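PDB 3NO2: uncharacterized protein from Bacteroides caccae, which is of unknown function but folds as a six-bladed beta-propeller related to the Mal s 1 allergenic protein-like family. Local coordinates for residues S3-L8 with G225-N230; A18-N21 with E26-W29. All blocks are in the same frame, centred on the assembly; numbering follows the deposited sequence. Where two conformers were deposited one is given.

Interaction 1 of 2, residues S3-L8 with G225-N230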
loop_
_atom_site.group_PDB
_atom_site.type_symbol
_atom_site.label_atom_id
_atom_site.label_comp_id
_atom_site.label_asym_id
_atom_site.label_seq_id
_atom_site.Cartn_x
_atom_site.Cartn_y
_atom_site.Cartn_z
ATOM N N SER A 3 12.006 11.357 19.555
ATOM C CA SER A 3 10.962 12.326 19.096
ATOM C C SER A 3 9.673 11.580 18.753
ATOM O O SER A 3 9.708 10.356 18.530
ATOM C CB SER A 3 11.455 13.098 17.871
ATOM N N PRO A 4 8.537 12.303 18.706
ATOM C CA PRO A 4 7.274 11.673 18.283
ATOM C C PRO A 4 7.427 10.990 16.920
ATOM O O PRO A 4 8.124 11.499 16.033
ATOM C CB PRO A 4 6.290 12.849 18.185
ATOM C CG PRO A 4 6.815 13.843 19.129
ATOM C CD PRO A 4 8.337 13.736 18.988
ATOM N N GLN A 5 6.796 9.848 16.804
ATOM C CA GLN A 5 6.676 9.160 15.543
ATOM C C GLN A 5 5.906 10.057 14.563
ATOM O O GLN A 5 4.919 10.700 14.930
ATOM C CB GLN A 5 5.955 7.829 15.776
ATOM C CG GLN A 5 6.748 6.824 16.682
ATOM C CD GLN A 5 5.844 5.779 17.359
ATOM O OE1 GLN A 5 5.551 4.720 16.786
ATOM N NE2 GLN A 5 5.392 6.079 18.576
ATOM N N HIS A 6 6.362 10.089 13.319
ATOM C CA HIS A 6 5.641 10.722 12.238
ATOM C C HIS A 6 5.261 9.668 11.201
ATOM O O HIS A 6 5.955 8.668 11.017
ATOM C CB HIS A 6 6.482 11.824 11.595
ATOM C CG HIS A 6 6.614 13.034 12.465
ATOM N ND1 HIS A 6 7.378 13.029 13.615
ATOM C CD2 HIS A 6 5.993 14.228 12.425
ATOM C CE1 HIS A 6 7.260 14.212 14.204
ATOM N NE2 HIS A 6 6.431 14.961 13.507
ATOM N N LEU A 7 4.130 9.924 10.545
ATOM C CA LEU A 7 3.518 8.983 9.602
ATOM C C LEU A 7 3.203 9.690 8.310
ATOM O O LEU A 7 2.470 10.668 8.284
ATOM C CB LEU A 7 2.242 8.390 10.179
ATOM C CG LEU A 7 2.424 7.635 11.478
ATOM C CD1 LEU A 7 1.035 7.383 12.144
ATOM C CD2 LEU A 7 3.202 6.343 11.325
ATOM N N LEU A 8 3.792 9.207 7.245
ATOM C CA LEU A 8 3.505 9.656 5.872
ATOM C C LEU A 8 2.263 8.882 5.400
ATOM O O LEU A 8 2.244 7.665 5.506
ATOM C CB LEU A 8 4.700 9.388 4.963
ATOM C CG LEU A 8 4.583 9.703 3.482
ATOM C CD1 LEU A 8 4.420 11.206 3.233
ATOM C CD2 LEU A 8 5.769 9.112 2.711
ATOM N N GLY A 225 2.390 -5.381 16.653
ATOM C CA GLY A 225 1.212 -4.668 16.263
ATOM C C GLY A 225 1.150 -4.440 14.759
ATOM O O GLY A 225 1.981 -4.900 13.992
ATOM N N LEU A 226 0.164 -3.666 14.367
ATOM C CA LEU A 226 -0.112 -3.481 12.944
ATOM C C LEU A 226 -0.898 -2.184 12.715
ATOM O O LEU A 226 -1.906 -1.964 13.388
ATOM C CB LEU A 226 -0.990 -4.675 12.475
ATOM C CG LEU A 226 -1.314 -4.818 11.004
ATOM C CD1 LEU A 226 -0.018 -5.126 10.220
ATOM C CD2 LEU A 226 -2.337 -5.923 10.742
ATOM N N TYR A 227 -0.473 -1.365 11.757
ATOM C CA TYR A 227 -1.341 -0.324 11.208
ATOM C C TYR A 227 -2.217 -0.901 10.132
ATOM O O TYR A 227 -1.737 -1.674 9.279
ATOM C CB TYR A 227 -0.548 0.848 10.612
ATOM C CG TYR A 227 0.253 1.684 11.585
ATOM C CD1 TYR A 227 -0.316 2.300 12.675
ATOM C CD2 TYR A 227 1.587 1.918 11.355
ATOM C CE1 TYR A 227 0.454 3.059 13.550
ATOM C CE2 TYR A 227 2.351 2.667 12.227
ATOM C CZ TYR A 227 1.782 3.241 13.309
ATOM O OH TYR A 227 2.545 4.029 14.187
ATOM N N ILE A 228 -3.484 -0.499 10.139
ATOM C CA ILE A 228 -4.456 -0.871 9.109
ATOM C C ILE A 228 -5.058 0.411 8.575
ATOM O O ILE A 228 -5.680 1.185 9.309
ATOM C CB ILE A 228 -5.556 -1.784 9.663
ATOM C CG1 ILE A 228 -4.973 -3.014 10.337
ATOM C CG2 ILE A 228 -6.556 -2.124 8.545
ATOM C CD1 ILE A 228 -6.019 -3.837 11.123
ATOM N N CYS A 229 -4.925 0.631 7.271
ATOM C CA CYS A 229 -5.554 1.719 6.553
ATOM C C CYS A 229 -6.992 1.279 6.193
ATOM O O CYS A 229 -7.186 0.329 5.447
ATOM C CB CYS A 229 -4.792 2.110 5.307
ATOM S SG CYS A 229 -3.103 2.678 5.626
ATOM N N ASN A 230 -7.959 1.947 6.818
ATOM C CA ASN A 230 -9.362 1.542 6.780
ATOM C C ASN A 230 -10.156 2.443 5.854
ATOM O O ASN A 230 -10.831 3.372 6.280
ATOM C CB ASN A 230 -9.920 1.628 8.211
ATOM C CG ASN A 230 -11.270 0.980 8.366
ATOM O OD1 ASN A 230 -11.603 0.065 7.612
ATOM N ND2 ASN A 230 -12.094 1.462 9.313
HETATM O O HOH W 1 5.121 4.106 13.680
#
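L7 and Y227 are the closest pair of backbone positions here, yet their CA atoms stay 10.6 Å apart, so the two segments share no backbone hydrogen bond and meet through side chains alone. L7 lies on strand 6-10, in the blade closed by N- and C-terminal strands, the Velcro-type closure of beta-propellers. Y227 lies on strand 226-231 of the neighbouring blade. Their side chains reach out from opposite directions. Methyl CD2 of L7 meets the hydroxyl end of the phenol, 3.7 Å from Y227 OH. The same methyl packs 3.9 Å from ring carbon CE2 of Y227, coming at the ring obliquely. For Y227, CG sits anti to the carbonyl carbon (chi1 -66°), and this sends the ring out from its strand toward residues 5 to 7.

Q5 adds a polar, water-mediated link. Its OE1 is 4.0 Å from Y227 OH, too far for a direct bond. One water spans the gap. It donates to OE1 of Q5 at 3.2 Å and lies only 2.6 Å from Y227 OH. The water sits at the edge of the phenol ring, in its plane. The side chain of Q5 is extended beyond CG, which carries the amide out to this water. The amide and ring planes are 42° apart. The hydroxyl also bonds to NZ of K22, so the hydroxyl of the buried Y227 has both a water and K22 as partners. Across the contact, apolar packing at L7 thus adjoins a small polar cluster at Q5. The two segments bury just 111 Å² between them.

I271 of strand 270-274 touches both L7 and Y227. That strand pairs with strand 6-10. In the other blade, strand 226-231 lies between strands 214-220 and 246-249.

Interaction 2 of 2, residues A18-N21 with E26-W29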
loop_
_atom_site.group_PDB
_atom_site.type_symbol
_atom_site.label_atom_id
_atom_site.label_comp_id
_atom_site.label_asym_id
_atom_site.label_seq_id
_atom_site.Cartn_x
_atom_site.Cartn_y
_atom_site.Cartn_z
ATOM N N ALA A 18 0.368 13.626 3.066
ATOM C CA ALA A 18 0.547 14.347 4.305
ATOM C C ALA A 18 1.478 13.617 5.224
ATOM O O ALA A 18 1.640 12.397 5.132
ATOM C CB ALA A 18 -0.811 14.613 4.987
ATOM N N ILE A 19 2.077 14.356 6.163
ATOM C CA ILE A 19 2.809 13.772 7.272
ATOM C C ILE A 19 2.111 14.188 8.552
ATOM O O ILE A 19 1.781 15.370 8.750
ATOM C CB ILE A 19 4.294 14.197 7.321
ATOM C CG1 ILE A 19 4.989 13.696 6.055
ATOM C CG2 ILE A 19 4.985 13.644 8.612
ATOM C CD1 ILE A 19 6.387 14.289 5.815
ATOM N N ILE A 20 1.818 13.198 9.389
ATOM C CA ILE A 20 1.072 13.365 10.635
ATOM C C ILE A 20 2.026 13.050 11.794
ATOM O O ILE A 20 2.747 12.053 11.794
ATOM C CB ILE A 20 -0.130 12.428 10.640
ATOM C CG1 ILE A 20 -1.116 12.890 9.541
ATOM C CG2 ILE A 20 -0.841 12.405 12.013
ATOM C CD1 ILE A 20 -2.314 11.959 9.282
ATOM N N ASN A 21 2.004 13.925 12.800
ATOM C CA ASN A 21 2.632 13.625 14.090
ATOM C C ASN A 21 1.714 12.659 14.828
ATOM O O ASN A 21 0.553 12.980 15.096
ATOM C CB ASN A 21 2.788 14.945 14.874
ATOM C CG ASN A 21 3.332 14.758 16.284
ATOM O OD1 ASN A 21 2.983 13.830 16.992
ATOM N ND2 ASN A 21 4.223 15.697 16.704
ATOM N N GLU A 26 -1.749 15.618 14.496
ATOM C CA GLU A 26 -1.784 16.809 13.661
ATOM C C GLU A 26 -1.104 16.551 12.325
ATOM O O GLU A 26 -0.071 15.889 12.264
ATOM C CB GLU A 26 -1.085 17.961 14.369
ATOM C CG GLU A 26 -1.836 18.451 15.626
ATOM C CD GLU A 26 -2.946 19.468 15.356
ATOM O OE1 GLU A 26 -3.188 19.802 14.175
ATOM O OE2 GLU A 26 -3.560 19.939 16.348
ATOM N N ILE A 27 -1.691 17.073 11.264
ATOM C CA ILE A 27 -0.998 17.151 9.952
ATOM C C ILE A 27 0.059 18.261 10.057
ATOM O O ILE A 27 -0.290 19.443 10.330
ATOM C CB ILE A 27 -1.990 17.431 8.823
ATOM C CG1 ILE A 27 -2.870 16.208 8.613
ATOM C CG2 ILE A 27 -1.240 17.789 7.505
ATOM C CD1 ILE A 27 -3.962 16.364 7.525
ATOM N N VAL A 28 1.335 17.915 9.904
ATOM C CA VAL A 28 2.410 18.888 10.017
ATOM C C VAL A 28 2.997 19.298 8.664
ATOM O O VAL A 28 3.820 20.210 8.614
ATOM C CB VAL A 28 3.499 18.412 10.971
ATOM C CG1 VAL A 28 2.896 18.208 12.397
ATOM C CG2 VAL A 28 4.214 17.164 10.467
ATOM N N TRP A 29 2.604 18.627 7.586
ATOM C CA TRP A 29 3.141 18.873 6.247
ATOM C C TRP A 29 2.192 18.242 5.255
ATOM O O TRP A 29 1.621 17.155 5.538
ATOM C CB TRP A 29 4.481 18.180 6.140
ATOM C CG TRP A 29 5.188 18.191 4.781
ATOM C CD1 TRP A 29 6.135 19.071 4.364
ATOM C CD2 TRP A 29 5.048 17.225 3.733
ATOM N NE1 TRP A 29 6.582 18.718 3.098
ATOM C CE2 TRP A 29 5.927 17.592 2.691
ATOM C CE3 TRP A 29 4.252 16.109 3.561
ATOM C CZ2 TRP A 29 6.043 16.843 1.510
ATOM C CZ3 TRP A 29 4.362 15.364 2.374
ATOM C CH2 TRP A 29 5.239 15.742 1.382
#
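The carbonyl oxygen of I19 takes the shortest hydrogen bond of this pair, from V28 N at 2.8 Å. The N-H points well at the oxygen, with an angle of 160°. CA of I27 also approaches I19 O in a longer CA-H...O contact. The two segments are the facing strands of an antiparallel beta hairpin, and a classic beta bulge interrupts their pairing. V28 and W29 both stand opposite I19, so the register shifts by one residue between I19 and I20.

At the end of the bulge farther from the turn, I19 N donates to W29 O at 2.9 Å. Nearer the turn, N21 N donates to E26 O. I20 and I27 form a non-hydrogen-bonded pair between these bonds.

I20 and I27 project to one face of the sheet, where their CG1 atoms meet at 3.9 Å. A18 CB extends this apolar patch by touching CG2 of I27. The other face carries I19 and W29. I19 CG1 is 3.5 Å from W29 CE3, a close apolar contact, and CD1 of I19 lies over one face of the indole, offset toward its rim. W29 CG is anti to the backbone N (chi1 175°), which directs the indole to the I19 side; with chi2 near 95° its six-membered ring comes under I19 CD1. R63 makes a cation-pi contact with the same indole and also touches I19.

The hairpin is the outer half of its blade, with strand 26-32 at the sheet edge and strand 16-21 paired inward to strand 6-10. At its turn, N21 OD1 accepts from T24 N. Within the bulge, CG2 of V28 packs against CG2 of I19 at 4.1 Å.

Both interactions involve the blade made of strands 270-274, 6-10, 16-21 and 26-32. Interaction 2 lies within this blade, its centre about 19 Å from that of the chain, and joins its two outer strands through backbone bonds. Interaction 1 is nearer the middle, its centre about 13 Å from that of the chain, and links the blade to the neighbouring blade without any backbone bond. It is mostly buried, small and partly water-mediated. Interaction 2 is larger and partly buried, with exposed residues at its edge. The two meet where strands 6-10 and 16-21 pair: L7 N lies 2.8 Å from I20 O, a probable hydrogen bond.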